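Local coordinates for protein lasso peptide isopeptidase AtxE2 (Asticcacaulis excentricus, PDB 5TXC) that hydrolyses the isopeptide bond of the threaded lasso peptides astexin-2 and astexin-3, turning them into linear peptides, at residues 361-366 against 375-380. Residues are numbered along the deposited sequence; the frame is centred on the assembly and turned at random.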
loop_
_atom_site.group_PDB
_atom_site.type_symbol
_atom_site.label_atom_id
_atom_site.label_comp_id
_atom_site.label_asym_id
_atom_site.label_seq_id
_atom_site.Cartn_x
_atom_site.Cartn_y
_atom_site.Cartn_z
ATOM N N LEU A 361 3.345 -23.885 -5.535
ATOM C CA LEU A 361 2.678 -22.617 -5.316
ATOM C C LEU A 361 3.262 -21.634 -6.326
ATOM O O LEU A 361 4.486 -21.521 -6.438
ATOM C CB LEU A 361 2.915 -22.155 -3.880
ATOM C CG LEU A 361 1.785 -21.620 -3.017
ATOM C CD1 LEU A 361 0.613 -22.569 -3.052
ATOM C CD2 LEU A 361 2.319 -21.541 -1.612
ATOM N N ILE A 362 2.402 -20.957 -7.082
ATOM C CA ILE A 362 2.830 -19.854 -7.946
ATOM C C ILE A 362 2.487 -18.543 -7.251
ATOM O O ILE A 362 1.322 -18.278 -6.948
ATOM C CB ILE A 362 2.190 -19.933 -9.338
ATOM C CG1 ILE A 362 2.683 -21.191 -10.074
ATOM C CG2 ILE A 362 2.529 -18.696 -10.148
ATOM C CD1 ILE A 362 1.731 -22.315 -10.073
ATOM N N CYS A 363 3.501 -17.725 -6.981
ATOM C CA CYS A 363 3.338 -16.535 -6.151
ATOM C C CYS A 363 3.980 -15.323 -6.804
ATOM O O CYS A 363 4.972 -15.445 -7.520
ATOM C CB CYS A 363 4.017 -16.706 -4.784
ATOM S SG CYS A 363 3.449 -18.096 -3.799
ATOM N N ALA A 364 3.454 -14.148 -6.489
ATOM C CA ALA A 364 4.267 -12.946 -6.570
ATOM C C ALA A 364 5.142 -12.865 -5.323
ATOM O O ALA A 364 4.704 -13.207 -4.219
ATOM C CB ALA A 364 3.397 -11.692 -6.717
ATOM N N GLN A 365 6.394 -12.458 -5.508
ATOM C CA GLN A 365 7.354 -12.400 -4.412
ATOM C C GLN A 365 8.188 -11.126 -4.518
ATOM O O GLN A 365 8.534 -10.655 -5.608
ATOM C CB GLN A 365 8.255 -13.650 -4.376
ATOM C CG GLN A 365 9.251 -13.705 -3.242
ATOM C CD GLN A 365 10.606 -13.142 -3.621
ATOM O OE1 GLN A 365 10.953 -13.049 -4.796
ATOM N NE2 GLN A 365 11.377 -12.747 -2.622
ATOM N N GLU A 366 8.550 -10.610 -3.355
ATOM C CA GLU A 366 9.114 -9.280 -3.212
ATOM C C GLU A 366 10.072 -9.315 -2.037
ATOM O O GLU A 366 9.809 -10.005 -1.046
ATOM C CB GLU A 366 7.976 -8.292 -2.967
ATOM C CG GLU A 366 8.289 -6.875 -2.965
ATOM C CD GLU A 366 7.044 -6.063 -2.640
ATOM O OE1 GLU A 366 5.917 -6.600 -2.813
ATOM O OE2 GLU A 366 7.195 -4.904 -2.194
ATOM N N VAL A 375 7.131 -16.242 -9.098
ATOM C CA VAL A 375 8.019 -17.226 -8.499
ATOM C C VAL A 375 7.254 -18.534 -8.338
ATOM O O VAL A 375 6.021 -18.560 -8.369
ATOM C CB VAL A 375 8.531 -16.648 -7.156
ATOM C CG1 VAL A 375 8.084 -17.453 -5.957
ATOM C CG2 VAL A 375 10.014 -16.391 -7.196
ATOM N N THR A 376 7.994 -19.623 -8.146
ATOM C CA THR A 376 7.429 -20.933 -7.837
ATOM C C THR A 376 8.002 -21.417 -6.506
ATOM O O THR A 376 9.208 -21.296 -6.259
ATOM C CB THR A 376 7.756 -21.945 -8.971
ATOM O OG1 THR A 376 6.730 -21.895 -9.960
ATOM C CG2 THR A 376 7.874 -23.343 -8.457
ATOM N N LEU A 377 7.145 -21.963 -5.646
ATOM C CA LEU A 377 7.592 -22.605 -4.418
ATOM C C LEU A 377 7.262 -24.083 -4.487
ATOM O O LEU A 377 6.106 -24.454 -4.712
ATOM C CB LEU A 377 6.952 -21.984 -3.179
ATOM C CG LEU A 377 7.818 -20.863 -2.623
ATOM C CD1 LEU A 377 6.990 -19.866 -1.872
ATOM C CD2 LEU A 377 8.888 -21.432 -1.730
ATOM N N ASN A 378 8.275 -24.913 -4.268
ATOM C CA ASN A 378 8.110 -26.362 -4.250
ATOM C C ASN A 378 7.443 -26.781 -2.941
ATOM O O ASN A 378 8.021 -26.620 -1.862
ATOM C CB ASN A 378 9.481 -27.023 -4.403
ATOM C CG ASN A 378 9.397 -28.529 -4.513
ATOM O OD1 ASN A 378 8.727 -29.172 -3.722
ATOM N ND2 ASN A 378 10.122 -29.101 -5.459
ATOM N N LEU A 379 6.253 -27.350 -3.023
ATOM C CA LEU A 379 5.497 -27.598 -1.802
ATOM C C LEU A 379 5.980 -28.804 -0.989
ATOM O O LEU A 379 5.357 -29.120 0.031
ATOM C CB LEU A 379 4.013 -27.769 -2.141
ATOM C CG LEU A 379 3.332 -26.489 -2.614
ATOM C CD1 LEU A 379 1.947 -26.829 -3.092
ATOM C CD2 LEU A 379 3.274 -25.483 -1.476
ATOM N N THR A 380 7.035 -29.512 -1.397
ATOM C CA THR A 380 7.617 -30.536 -0.528
ATOM C C THR A 380 8.990 -30.145 -0.003
ATOM O O THR A 380 9.244 -30.241 1.198
ATOM C CB THR A 380 7.700 -31.910 -1.232
ATOM O OG1 THR A 380 8.575 -31.836 -2.350
ATOM C CG2 THR A 380 6.327 -32.373 -1.707
#
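The two inner strands of a four-stranded antiparallel blade, in the beta-propeller expected of a prolyl oligopeptidase relative, pair here through L361, C363, V375 and L377. L361 and L377 form a hydrogen-bonded pair: L361 N gives to L377 O at 2.9 Å, and L377 N returns to L361 O at 2.8 Å, both donors in the carbonyl plane. C363 and V375 make the next such pair, less evenly. The N-H...O angle is 169° for C363 N to V375 O, though the donor is tilted from the carbonyl plane; for V375 N to C363 O it falls to 134°. Between them I362 and T376 are a non-hydrogen-bonded pair, their side chains side by side. With OG1 anti to the carbonyl carbon (chi1 -89°), T376 sets that hydroxyl 4.1 Å from I362 CG1. On the other face L361 CB meets L377 CB, V375 packs CB and CG1 on Q365 CB, and C363 SG, in a disulfide with C354, lies 4.4 Å from L377 CD1. L379, just past the strand, crosses the L361 side chain at about a right angle, CD2 to CD2 at 4.1 Å. Cutting L379 back to an alanine would remove CD2 and is likely to uncover the L361 side chain and open a gap beside L331. Four backbone bonds fix the register; the disulfide fastens strand 360-367 to edge strand 350-357 within the sheet, and L361 and L379 carry that apolar face on to L331 of strand 328-335.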